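Local coordinates for FAD:protein FMN transferase (Vibrio cholerae, PDB 6NXI), which probably catalyses transfer of the FMN moiety of FAD to a threonine hydroxyl of target flavoproteins, with magnesium as cofactor, at residues I85-N88 and A94-V97; V81-R86 and S154-G159; G183-K188 and W197-E202; T259-S264 and S310-F315. All blocks are in the same frame, centred on the assembly; numbering follows the deposited sequence.

Interaction 1: residues I85-N88 and A94-V97. With FAD (flavin-adenine dinucleotide), chain B; EDO (1,2-ethanediol), chain E.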
# COMPACT_ATOMS: atom_id res chain seq x y z
N ILE A 85 -11.77 -4.61 2.61
CA ILE A 85 -13.20 -4.69 2.21
C ILE A 85 -13.83 -3.30 2.26
O ILE A 85 -14.53 -2.95 1.29
CB ILE A 85 -13.95 -5.75 3.03
CG1 ILE A 85 -13.40 -7.13 2.69
CG2 ILE A 85 -15.44 -5.65 2.75
CD1 ILE A 85 -13.92 -8.19 3.57
N ARG A 86 -13.57 -2.53 3.32
CA ARG A 86 -14.14 -1.17 3.43
C ARG A 86 -13.68 -0.33 2.25
O ARG A 86 -14.51 0.41 1.67
CB ARG A 86 -13.71 -0.50 4.74
CG ARG A 86 -14.43 0.81 4.97
CD ARG A 86 -13.89 1.52 6.18
NE ARG A 86 -12.56 2.10 6.08
CZ ARG A 86 -12.32 3.33 5.68
NH1 ARG A 86 -13.32 4.10 5.31
NH2 ARG A 86 -11.08 3.79 5.61
N LEU A 87 -12.39 -0.43 1.90
CA LEU A 87 -11.85 0.42 0.83
C LEU A 87 -12.31 -0.09 -0.53
O LEU A 87 -12.43 0.70 -1.47
CB LEU A 87 -10.32 0.47 0.93
CG LEU A 87 -9.77 1.18 2.16
CD1 LEU A 87 -8.26 1.15 2.16
CD2 LEU A 87 -10.27 2.60 2.27
N ASN A 88 -12.59 -1.37 -0.63
CA ASN A 88 -13.25 -1.90 -1.84
C ASN A 88 -14.58 -1.14 -2.04
O ASN A 88 -14.83 -0.69 -3.17
CB ASN A 88 -13.47 -3.41 -1.79
CG ASN A 88 -14.29 -3.89 -2.97
OD1 ASN A 88 -15.55 -3.96 -2.91
ND2 ASN A 88 -13.58 -4.28 -4.04
N ALA A 94 -12.65 -0.92 -7.16
CA ALA A 94 -11.31 -0.74 -7.77
C ALA A 94 -10.23 -1.46 -6.93
O ALA A 94 -9.36 -2.11 -7.50
CB ALA A 94 -11.01 0.73 -7.92
N LEU A 95 -10.21 -1.25 -5.62
CA LEU A 95 -9.28 -1.97 -4.75
C LEU A 95 -9.90 -3.30 -4.40
O LEU A 95 -10.95 -3.32 -3.72
CB LEU A 95 -8.98 -1.19 -3.47
CG LEU A 95 -7.77 -1.74 -2.73
CD1 LEU A 95 -6.48 -1.29 -3.42
CD2 LEU A 95 -7.75 -1.34 -1.25
N ASP A 96 -9.33 -4.38 -4.89
CA ASP A 96 -9.93 -5.73 -4.69
C ASP A 96 -8.81 -6.69 -4.39
O ASP A 96 -8.18 -7.16 -5.27
CB ASP A 96 -10.80 -6.14 -5.89
CG ASP A 96 -11.60 -7.42 -5.60
OD1 ASP A 96 -11.19 -8.17 -4.68
OD2 ASP A 96 -12.63 -7.63 -6.29
N VAL A 97 -8.58 -6.99 -3.12
CA VAL A 97 -7.48 -7.90 -2.69
C VAL A 97 -7.72 -9.34 -3.18
O VAL A 97 -6.79 -10.14 -3.04
CB VAL A 97 -7.27 -7.81 -1.18
CG1 VAL A 97 -6.75 -6.43 -0.82
CG2 VAL A 97 -8.53 -8.19 -0.39
PA FAD B . 0.73 -0.82 -4.38
O1A FAD B . 0.59 0.12 -5.52
O2A FAD B . 0.55 -0.33 -3.00
O5B FAD B . -0.24 -2.07 -4.59
C5B FAD B . 0.06 -2.89 -5.75
C4B FAD B . 0.07 -4.36 -5.39
O4B FAD B . -1.21 -4.81 -4.89
C3B FAD B . 0.38 -5.23 -6.61
O3B FAD B . 1.79 -5.48 -6.68
C2B FAD B . -0.45 -6.49 -6.35
O2B FAD B . 0.22 -7.38 -5.48
C1B FAD B . -1.68 -5.92 -5.65
N9A FAD B . -2.74 -5.44 -6.51
C8A FAD B . -2.70 -5.14 -7.88
N7A FAD B . -3.82 -4.59 -8.30
C5A FAD B . -4.66 -4.57 -7.20
C6A FAD B . -5.99 -4.14 -7.05
N6A FAD B . -6.71 -3.55 -8.02
N1A FAD B . -6.50 -4.21 -5.81
C2A FAD B . -5.77 -4.77 -4.83
N3A FAD B . -4.50 -5.21 -4.86
C4A FAD B . -4.01 -5.09 -6.10
N1 FAD B . 7.76 -9.23 -2.57
C2 FAD B . 8.71 -10.20 -2.79
O2 FAD B . 9.34 -10.22 -3.87
N3 FAD B . 9.02 -11.13 -1.85
C4 FAD B . 8.39 -11.18 -0.64
O4 FAD B . 8.67 -12.05 0.17
C4X FAD B . 7.38 -10.20 -0.37
N5 FAD B . 6.75 -10.23 0.78
C5X FAD B . 5.77 -9.29 1.01
C6 FAD B . 5.06 -9.32 2.23
C7 FAD B . 4.07 -8.42 2.55
C7M FAD B . 3.36 -8.51 3.88
C8 FAD B . 3.77 -7.40 1.61
C8M FAD B . 2.69 -6.39 1.87
C9 FAD B . 4.46 -7.36 0.39
C9A FAD B . 5.47 -8.28 0.07
N10 FAD B . 6.16 -8.29 -1.15
C10 FAD B . 7.13 -9.24 -1.41
C1' FAD B . 5.92 -7.21 -2.13
C2' FAD B . 4.67 -7.36 -2.93
O2' FAD B . 4.73 -8.54 -3.73
C3' FAD B . 4.51 -6.14 -3.84
O3' FAD B . 5.55 -6.03 -4.79
C4' FAD B . 4.51 -4.81 -3.11
O4' FAD B . 3.79 -4.94 -1.90
C5' FAD B . 3.99 -3.69 -3.99
O5' FAD B . 3.84 -2.51 -3.16
P FAD B . 3.58 -1.11 -3.85
O1P FAD B . 4.48 -0.89 -4.98
O2P FAD B . 3.50 -0.18 -2.66
O3P FAD B . 2.16 -1.44 -4.48
C1 EDO E . -12.33 7.99 4.05
O1 EDO E . -13.35 7.13 4.52
C2 EDO E . -11.04 7.34 3.80
O2 EDO E . -10.71 6.42 4.80
O HOH W 1 -14.22 -5.41 -6.61

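Interaction 2: residues V81-R86 and S154-G159. With MG (magnesium ion), chain C; FAD (flavin-adenine dinucleotide), chain B; EDO (1,2-ethanediol), chain E.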
# COMPACT_ATOMS: atom_id res chain seq x y z
N VAL A 81 -7.81 -7.15 6.57
CA VAL A 81 -8.82 -7.61 5.58
C VAL A 81 -10.10 -6.76 5.69
O VAL A 81 -10.67 -6.39 4.67
CB VAL A 81 -9.11 -9.12 5.69
CG1 VAL A 81 -10.23 -9.51 4.75
CG2 VAL A 81 -7.85 -9.91 5.36
N LYS A 82 -10.51 -6.40 6.90
CA LYS A 82 -11.70 -5.54 7.08
C LYS A 82 -11.50 -4.19 6.37
O LYS A 82 -12.45 -3.72 5.72
CB LYS A 82 -11.97 -5.33 8.56
CG LYS A 82 -13.29 -4.64 8.85
CD LYS A 82 -13.63 -4.65 10.34
CE LYS A 82 -13.46 -6.01 11.00
NZ LYS A 82 -14.57 -6.96 10.72
N GLU A 83 -10.31 -3.64 6.50
CA GLU A 83 -9.97 -2.33 5.88
C GLU A 83 -9.97 -2.55 4.37
O GLU A 83 -10.52 -1.74 3.67
CB GLU A 83 -8.66 -1.80 6.42
CG GLU A 83 -8.35 -0.43 5.86
CD GLU A 83 -9.25 0.72 6.29
OE1 GLU A 83 -10.30 0.49 7.00
OE2 GLU A 83 -8.93 1.87 5.85
N ALA A 84 -9.45 -3.65 3.89
CA ALA A 84 -9.45 -3.93 2.44
C ALA A 84 -10.88 -3.96 1.88
O ALA A 84 -11.14 -3.49 0.71
CB ALA A 84 -8.73 -5.22 2.12
N ILE A 85 -11.77 -4.61 2.61
CA ILE A 85 -13.20 -4.69 2.21
C ILE A 85 -13.83 -3.30 2.26
O ILE A 85 -14.53 -2.95 1.29
CB ILE A 85 -13.95 -5.75 3.03
CG1 ILE A 85 -13.40 -7.13 2.69
CG2 ILE A 85 -15.44 -5.65 2.75
CD1 ILE A 85 -13.92 -8.19 3.57
N ARG A 86 -13.57 -2.53 3.32
CA ARG A 86 -14.14 -1.17 3.43
C ARG A 86 -13.68 -0.33 2.25
O ARG A 86 -14.51 0.41 1.67
CB ARG A 86 -13.71 -0.50 4.74
CG ARG A 86 -14.43 0.81 4.97
CD ARG A 86 -13.89 1.52 6.18
NE ARG A 86 -12.56 2.10 6.08
CZ ARG A 86 -12.32 3.33 5.68
NH1 ARG A 86 -13.32 4.10 5.31
NH2 ARG A 86 -11.08 3.79 5.61
N SER A 154 -0.74 -7.26 -0.73
CA SER A 154 0.48 -6.48 -1.10
C SER A 154 0.20 -4.98 -1.08
O SER A 154 1.16 -4.18 -0.91
CB SER A 154 0.95 -6.93 -2.47
OG SER A 154 1.50 -8.23 -2.37
N THR A 155 -1.05 -4.59 -1.30
CA THR A 155 -1.44 -3.19 -1.55
C THR A 155 -1.64 -2.50 -0.22
O THR A 155 -1.91 -1.31 -0.27
CB THR A 155 -2.68 -3.10 -2.41
OG1 THR A 155 -2.73 -1.80 -2.99
CG2 THR A 155 -3.96 -3.36 -1.69
N ILE A 156 -1.65 -3.23 0.89
CA ILE A 156 -2.18 -2.63 2.14
C ILE A 156 -1.35 -3.06 3.32
O ILE A 156 -1.29 -2.30 4.36
CB ILE A 156 -3.68 -2.94 2.27
CG1 ILE A 156 -4.34 -2.20 3.44
CG2 ILE A 156 -3.91 -4.46 2.28
CD1 ILE A 156 -5.89 -2.34 3.44
N ALA A 157 -0.86 -4.30 3.34
CA ALA A 157 -0.15 -4.78 4.54
C ALA A 157 1.20 -4.05 4.71
O ALA A 157 1.71 -4.05 5.88
CB ALA A 157 0.00 -6.26 4.51
N LYS A 158 1.77 -3.39 3.70
CA LYS A 158 2.98 -2.56 3.91
C LYS A 158 2.62 -1.36 4.82
O LYS A 158 3.35 -1.10 5.77
CB LYS A 158 3.53 -2.10 2.56
CG LYS A 158 5.03 -1.90 2.48
CD LYS A 158 5.50 -2.01 1.02
CE LYS A 158 5.03 -0.83 0.21
NZ LYS A 158 5.84 -0.63 -1.00
N GLY A 159 1.56 -0.63 4.51
CA GLY A 159 1.01 0.47 5.33
C GLY A 159 0.74 -0.03 6.71
O GLY A 159 1.02 0.67 7.67
MG MG C . -1.49 0.28 -1.94
PA FAD B . 0.73 -0.82 -4.38
O1A FAD B . 0.59 0.12 -5.52
O2A FAD B . 0.55 -0.33 -3.00
O5B FAD B . -0.24 -2.07 -4.59
C5B FAD B . 0.06 -2.89 -5.75
C4B FAD B . 0.07 -4.36 -5.39
O4B FAD B . -1.21 -4.81 -4.89
C3B FAD B . 0.38 -5.23 -6.61
O3B FAD B . 1.79 -5.48 -6.68
C2B FAD B . -0.45 -6.49 -6.35
O2B FAD B . 0.22 -7.38 -5.48
C1B FAD B . -1.68 -5.92 -5.65
N9A FAD B . -2.74 -5.44 -6.51
C8A FAD B . -2.70 -5.14 -7.88
N7A FAD B . -3.82 -4.59 -8.30
C5A FAD B . -4.66 -4.57 -7.20
C6A FAD B . -5.99 -4.14 -7.05
N6A FAD B . -6.71 -3.55 -8.02
N1A FAD B . -6.50 -4.21 -5.81
C2A FAD B . -5.77 -4.77 -4.83
N3A FAD B . -4.50 -5.21 -4.86
C4A FAD B . -4.01 -5.09 -6.10
N1 FAD B . 7.76 -9.23 -2.57
C2 FAD B . 8.71 -10.20 -2.79
O2 FAD B . 9.34 -10.22 -3.87
N3 FAD B . 9.02 -11.13 -1.85
C4 FAD B . 8.39 -11.18 -0.64
O4 FAD B . 8.67 -12.05 0.17
C4X FAD B . 7.38 -10.20 -0.37
N5 FAD B . 6.75 -10.23 0.78
C5X FAD B . 5.77 -9.29 1.01
C6 FAD B . 5.06 -9.32 2.23
C7 FAD B . 4.07 -8.42 2.55
C7M FAD B . 3.36 -8.51 3.88
C8 FAD B . 3.77 -7.40 1.61
C8M FAD B . 2.69 -6.39 1.87
C9 FAD B . 4.46 -7.36 0.39
C9A FAD B . 5.47 -8.28 0.07
N10 FAD B . 6.16 -8.29 -1.15
C10 FAD B . 7.13 -9.24 -1.41
C1' FAD B . 5.92 -7.21 -2.13
C2' FAD B . 4.67 -7.36 -2.93
O2' FAD B . 4.73 -8.54 -3.73
C3' FAD B . 4.51 -6.14 -3.84
O3' FAD B . 5.55 -6.03 -4.79
C4' FAD B . 4.51 -4.81 -3.11
O4' FAD B . 3.79 -4.94 -1.90
C5' FAD B . 3.99 -3.69 -3.99
O5' FAD B . 3.84 -2.51 -3.16
P FAD B . 3.58 -1.11 -3.85
O1P FAD B . 4.48 -0.89 -4.98
O2P FAD B . 3.50 -0.18 -2.66
O3P FAD B . 2.16 -1.44 -4.48
C1 EDO E . -12.33 7.99 4.05
O1 EDO E . -13.35 7.13 4.52
C2 EDO E . -11.04 7.34 3.80
O2 EDO E . -10.71 6.42 4.80

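Interaction 3: residues G183-K188 and W197-E202. With MG (magnesium ion), chain D.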
# COMPACT_ATOMS: atom_id res chain seq x y z
N GLY A 183 8.75 2.82 0.62
CA GLY A 183 8.21 4.09 0.16
C GLY A 183 6.94 4.54 0.85
O GLY A 183 6.58 5.73 0.68
N GLU A 184 6.27 3.67 1.62
CA GLU A 184 5.08 4.07 2.41
C GLU A 184 5.62 4.65 3.72
O GLU A 184 6.60 4.07 4.27
CB GLU A 184 4.22 2.85 2.75
CG GLU A 184 3.06 2.66 1.78
CD GLU A 184 3.35 2.74 0.29
OE1 GLU A 184 3.39 1.67 -0.35
OE2 GLU A 184 3.58 3.89 -0.24
N ILE A 185 5.10 5.80 4.11
CA ILE A 185 5.69 6.61 5.20
C ILE A 185 4.67 6.95 6.27
O ILE A 185 3.51 7.28 6.00
CB ILE A 185 6.32 7.87 4.60
CG1 ILE A 185 7.42 7.51 3.61
CG2 ILE A 185 6.80 8.77 5.72
CD1 ILE A 185 7.90 8.72 2.81
N ARG A 186 5.14 7.01 7.50
CA ARG A 186 4.36 7.68 8.56
C ARG A 186 5.30 8.55 9.39
O ARG A 186 6.40 8.07 9.74
CB ARG A 186 3.64 6.67 9.43
CG ARG A 186 2.77 7.35 10.46
CD ARG A 186 1.67 6.40 10.92
NE ARG A 186 1.21 6.83 12.22
CZ ARG A 186 0.45 6.11 13.02
NH1 ARG A 186 0.09 4.88 12.67
NH2 ARG A 186 0.09 6.64 14.19
N LEU A 187 4.85 9.76 9.69
CA LEU A 187 5.68 10.80 10.35
C LEU A 187 5.04 11.27 11.64
O LEU A 187 3.80 11.34 11.74
CB LEU A 187 5.74 12.02 9.44
CG LEU A 187 6.17 11.82 8.01
CD1 LEU A 187 6.05 13.13 7.24
CD2 LEU A 187 7.60 11.25 7.99
N LYS A 188 5.86 11.62 12.60
CA LYS A 188 5.37 12.32 13.80
C LYS A 188 6.43 13.31 14.28
O LYS A 188 7.61 12.96 14.28
CB LYS A 188 5.01 11.37 14.93
CG LYS A 188 4.13 12.05 15.97
CD LYS A 188 3.85 11.12 17.10
CE LYS A 188 2.71 11.59 17.96
NZ LYS A 188 3.26 12.33 19.12
N TRP A 197 9.06 16.83 9.39
CA TRP A 197 9.84 15.96 8.48
C TRP A 197 9.49 16.31 7.03
O TRP A 197 8.28 16.51 6.76
CB TRP A 197 9.49 14.48 8.75
CG TRP A 197 9.87 13.99 10.12
CD1 TRP A 197 9.08 14.01 11.24
CD2 TRP A 197 11.12 13.45 10.53
NE1 TRP A 197 9.78 13.59 12.32
CE2 TRP A 197 11.03 13.21 11.93
CE3 TRP A 197 12.31 13.13 9.88
CZ2 TRP A 197 12.07 12.62 12.64
CZ3 TRP A 197 13.35 12.56 10.60
CH2 TRP A 197 13.23 12.32 11.97
N ARG A 198 10.46 16.21 6.14
CA ARG A 198 10.35 16.67 4.73
C ARG A 198 10.27 15.44 3.83
O ARG A 198 11.10 14.51 3.92
CB ARG A 198 11.52 17.61 4.40
CG ARG A 198 11.52 18.87 5.25
CD ARG A 198 12.76 19.75 5.18
NE ARG A 198 12.63 20.63 4.01
CZ ARG A 198 13.48 20.75 2.98
NH1 ARG A 198 14.62 20.07 2.92
NH2 ARG A 198 13.18 21.59 2.00
N ILE A 199 9.21 15.35 3.00
CA ILE A 199 9.17 14.24 2.02
C ILE A 199 9.14 14.90 0.65
O ILE A 199 8.76 16.06 0.53
CB ILE A 199 7.97 13.30 2.26
CG1 ILE A 199 6.69 14.04 1.90
CG2 ILE A 199 7.96 12.75 3.71
CD1 ILE A 199 5.49 13.14 1.81
N ALA A 200 9.53 14.19 -0.38
CA ALA A 200 9.49 14.71 -1.76
C ALA A 200 8.40 14.01 -2.56
O ALA A 200 8.25 12.78 -2.48
CB ALA A 200 10.85 14.53 -2.38
N ILE A 201 7.62 14.81 -3.28
CA ILE A 201 6.71 14.28 -4.33
C ILE A 201 7.42 14.42 -5.68
O ILE A 201 7.81 15.53 -6.01
CB ILE A 201 5.35 14.97 -4.31
CG1 ILE A 201 4.76 14.92 -2.90
CG2 ILE A 201 4.47 14.31 -5.38
CD1 ILE A 201 3.27 14.79 -2.84
N GLU A 202 7.61 13.29 -6.36
CA GLU A 202 8.28 13.23 -7.68
C GLU A 202 7.26 13.71 -8.72
O GLU A 202 6.12 13.21 -8.75
CB GLU A 202 8.83 11.83 -7.97
CG GLU A 202 9.98 11.41 -7.07
CD GLU A 202 11.31 12.11 -7.31
OE1 GLU A 202 11.55 12.60 -8.44
OE2 GLU A 202 12.12 12.16 -6.36
MG MG D . 1.83 0.38 -1.41
O HOH W 2 1.74 -1.63 -0.17
O HOH W 3 0.88 2.60 -2.33

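Interaction 4: residues T259-S264 and S310-F315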
# COMPACT_ATOMS: atom_id res chain seq x y z
N THR A 259 -0.68 10.11 -4.76
CA THR A 259 -0.21 10.32 -3.38
C THR A 259 -1.42 10.61 -2.47
O THR A 259 -2.19 11.51 -2.78
CB THR A 259 0.78 11.49 -3.31
OG1 THR A 259 1.80 11.20 -4.27
CG2 THR A 259 1.35 11.60 -1.91
N VAL A 260 -1.53 9.86 -1.36
CA VAL A 260 -2.64 9.99 -0.39
C VAL A 260 -2.04 10.23 1.00
O VAL A 260 -1.11 9.51 1.41
CB VAL A 260 -3.53 8.73 -0.41
CG1 VAL A 260 -4.60 8.84 0.65
CG2 VAL A 260 -4.13 8.47 -1.78
N LEU A 261 -2.61 11.20 1.70
CA LEU A 261 -2.38 11.36 3.16
C LEU A 261 -3.55 10.76 3.95
O LEU A 261 -4.71 10.95 3.60
CB LEU A 261 -2.25 12.83 3.51
CG LEU A 261 -1.33 13.65 2.62
CD1 LEU A 261 -1.30 15.11 3.09
CD2 LEU A 261 0.05 13.06 2.59
N ASP A 262 -3.21 10.11 5.06
CA ASP A 262 -4.22 9.63 6.04
C ASP A 262 -3.48 9.48 7.37
O ASP A 262 -2.31 9.21 7.33
CB ASP A 262 -4.85 8.30 5.62
CG ASP A 262 -6.10 7.92 6.40
OD1 ASP A 262 -7.18 8.40 5.99
OD2 ASP A 262 -5.98 7.20 7.45
N LYS A 263 -4.20 9.56 8.46
CA LYS A 263 -3.62 9.27 9.79
C LYS A 263 -3.08 7.83 9.85
O LYS A 263 -2.13 7.58 10.61
CB LYS A 263 -4.69 9.54 10.86
CG LYS A 263 -5.06 11.02 11.01
CD LYS A 263 -3.93 11.89 11.54
CE LYS A 263 -4.38 13.29 11.91
NZ LYS A 263 -3.25 14.23 11.74
N SER A 264 -3.63 6.90 9.08
CA SER A 264 -3.21 5.50 8.98
C SER A 264 -2.48 5.24 7.67
O SER A 264 -3.03 5.54 6.62
CB SER A 264 -4.39 4.55 9.11
OG SER A 264 -4.02 3.27 8.67
N SER A 310 -9.47 19.07 -2.51
CA SER A 310 -9.65 20.25 -1.62
C SER A 310 -8.87 20.06 -0.33
O SER A 310 -8.39 21.06 0.22
CB SER A 310 -11.11 20.47 -1.35
OG SER A 310 -11.74 20.89 -2.54
N SER A 311 -8.80 18.84 0.18
CA SER A 311 -8.14 18.61 1.49
C SER A 311 -6.62 18.48 1.33
O SER A 311 -5.93 18.48 2.37
CB SER A 311 -8.79 17.46 2.19
OG SER A 311 -8.60 16.29 1.44
N PHE A 312 -6.09 18.37 0.10
CA PHE A 312 -4.63 18.34 -0.19
C PHE A 312 -4.05 19.73 -0.47
O PHE A 312 -2.83 19.92 -0.32
CB PHE A 312 -4.31 17.51 -1.45
CG PHE A 312 -2.85 17.14 -1.56
CD1 PHE A 312 -2.36 15.96 -1.02
CD2 PHE A 312 -1.95 17.99 -2.20
CE1 PHE A 312 -1.01 15.64 -1.11
CE2 PHE A 312 -0.60 17.66 -2.29
CZ PHE A 312 -0.13 16.50 -1.74
N LYS A 313 -4.89 20.68 -0.89
CA LYS A 313 -4.45 22.04 -1.30
C LYS A 313 -3.44 22.59 -0.30
O LYS A 313 -2.33 22.94 -0.70
CB LYS A 313 -5.65 22.98 -1.48
CG LYS A 313 -6.73 22.52 -2.45
CD LYS A 313 -6.23 22.14 -3.84
CE LYS A 313 -7.33 22.19 -4.89
NZ LYS A 313 -6.78 22.11 -6.26
N PRO A 314 -3.74 22.63 1.02
CA PRO A 314 -2.86 23.26 2.00
C PRO A 314 -1.37 22.89 1.87
O PRO A 314 -0.52 23.77 1.96
CB PRO A 314 -3.38 22.72 3.35
CG PRO A 314 -4.85 22.47 3.10
CD PRO A 314 -4.93 22.03 1.66
N PHE A 315 -1.10 21.60 1.64
CA PHE A 315 0.24 20.97 1.73
C PHE A 315 1.19 21.47 0.64
O PHE A 315 2.40 21.56 0.93
CB PHE A 315 0.08 19.44 1.71
CG PHE A 315 -0.60 18.94 2.96
CD1 PHE A 315 0.07 18.94 4.17
CD2 PHE A 315 -1.93 18.55 2.94
CE1 PHE A 315 -0.56 18.50 5.32
CE2 PHE A 315 -2.56 18.12 4.09
CZ PHE A 315 -1.87 18.09 5.28

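Interaction 1: residues I85-N88 and A94-V97
Asn88, close to the end of helix 75-90, meets Leu95 where the chain doubles back past it in the loop segment 94-97. At the start of that segment, Ala94 uses its carbonyl O to take a hydrogen bond from FAD N6A (3.1 Å), while its methyl packs on Val277 and Met278 of helix 265-278. Leu95 comes next. Its O accepts Asn88 ND2 at 2.8 Å; the donor stands above the carbonyl plane, yet the oxygen lies close to the plane of the amide. With CG anti to the backbone N (chi1 174°), Asn88 carries this amide up to the loop. The two methyls of Leu95 part ways: CD2 rests on Leu87 CB at 3.8 Å, and CD1 reaches FAD N1A, also at 3.8 Å. Asp96 N then donates to FAD N1A (3.0 Å). The Asp96 carboxylate runs alongside the Asn88 amide, turned 75° from it, and one water bridges Asp96 OD2 and Asn88 ND2, while OD1 bonds Thr98. Val97 closes the segment, its backbone paired with Asp152. Carbonyl O of Ala94 and N-H of Asp96, two residues apart, read N6 and N1 of the base, a classic backbone motif for adenine recognition in the FAD pocket.

Interaction 2: residues V81-R86 and S154-G159
Glu83 OE2 is gripped by Arg86 NH2 at 2.9 Å and by Thr267 OG1 of helix 265-278, and the CG of the same residue packs on Ile156. Arg86 takes the carboxylate side-on: its NE also reaches Glu83 OE1 (2.9 Å), and both oxygens stay near the guanidinium plane. In this salt bridge, three residues apart along helix 75-90, the two bonds together hold the carboxylate against rotation. Arg86 NH1 and NH2 also donate to an ethanediol molecule, probably from the crystallisation liquor.

Across the contact the work falls to Ile156. Both its torsions are extended, CG1 anti to the backbone N (chi1 -173°), and the chain runs straight out to the helix. Its CD1 ends 3.8 Å from Ala84 N and 3.9 Å from Glu83 CG, crossing the Glu83 side chain at about a right angle. Ile156 is the N-cap of helix 157-171, and the turn leading into that helix is part of the FAD and magnesium site of this ApbE-family enzyme. Just before it, Thr155 O binds a magnesium ion at 2.3 Å together with FAD O2A; Asp269 and Thr273 also bind this metal. Thr155 OG1, which also approaches the magnesium at 2.6 Å, donates to FAD O5B (3.0 Å), and Ser154 O accepts from FAD O4'. In the first turn of the helix, Lys158 NZ, in one of its two conformers, reaches FAD O2P at 2.9 Å.

Interaction 3: residues G183-K188 and W197-E202
With CG set beside the backbone N (chi1 -53°), Leu187 sends both methyls to Trp197, whose own CG is likewise beside its backbone N. Ile199 has the rarer arrangement: chi1 of 69° wedges CG1 between the backbone N and the carbonyl carbon, and CG2 is thereby the branch presented to the other segment. That methyl touches Leu187 CD1 at 4.0 Å and Ile185 CD1 at 4.1 Å; the Ile185 and Ile199 side chains run antiparallel alongside one another. Leu187 CD2 lies 3.8 Å from Trp197 CB and approaches the indole obliquely.

One polar bond joins the segments. Trp197 NE1 donates to Lys188 O at 3.0 Å, but the bond is bent, 137° at the hydrogen, and the nitrogen sits well above the carbonyl plane.

Strand 184-188 belongs to the large antiparallel sheet, between strands 177-181 and 220-225, whereas strand 199-203 pairs with 211-215 in a separate two-stranded sheet. Ile185 and Leu187 point to that second sheet. From the alternate residues, Glu184, Arg186 and Lys188, side chains touch helix 157-171. Glu184 OE1 binds a magnesium ion at 2.3 Å, alongside two waters and Asp269, and Lys188 NZ pairs with Glu175.

The chemistry thus divides by sheet face: the join between the two sheets is apolar, with one bent bond that gives the indole N-H of the buried Trp197 an acceptor, while metal and charge chemistry lie across the strand.

Interaction 4: residues T259-S264 and S310-F315
Leu261 and Phe315 approach from opposite directions, and the leucine methyl CD1 comes down over one face of the phenyl ring. It lies 3.6 Å from the ring centroid, 19° off the normal and slightly toward the rim, in a CH-pi contact; the nearest ring atom is CE2, 3.4 Å from Leu261 CD1. Leu261 has CG beside its backbone N (chi1 -47°) and is extended beyond, which carries that methyl straight out from the strand.

Phe312 comes in differently. Its CB does not point at the strand, but with CG anti to the backbone N (chi1 -164°) the ring swings back. Phe312 CE1 then meets Leu261 CG at 4.2 Å, at a slant to the ring.

Leu261 lies on strand 255-262 of the eight-stranded antiparallel sheet, between strands 220-225 and 294-299. The segment 310-315 follows the outermost strand, 304-308, and brings the chain back over the same face, where Pro293 and Ile201 also touch Phe312. Its 3-10 turn, with Phe315 N bonded to Phe312 O at 3.1 Å, puts both rings within reach of Leu261.

On the other face of the strand, Val260 and Asp262 pack on helix 265-278. Asp262 OD2 accepts Ser264 N at 2.9 Å in an Asx turn, and Ser264 OG caps the start of that helix by bonding Thr267 N.

Interactions 1 and 2 share Ile85 and Arg86 of helix 75-90; their centres lie 8 Å apart and both border FAD, with Leu95 CD1 touching Thr155 CG2. Later in the chain come interaction 3 and then interaction 4, each with one segment on the large antiparallel sheet and with centres 12 Å apart; Ile201 CD1 of interaction 3 packs against Thr259 and Phe312 of interaction 4. Interaction 3 lies about 20 Å from interaction 2, centre to centre, yet in one conformer of Lys158 its NZ forms a salt bridge with Glu184 OE1, joining the phosphate and metal sites. The cofactor pocket is thus assembled from helix, loop and sheet elements distant in sequence, while interaction 4 packs the C-terminal end onto the sheet.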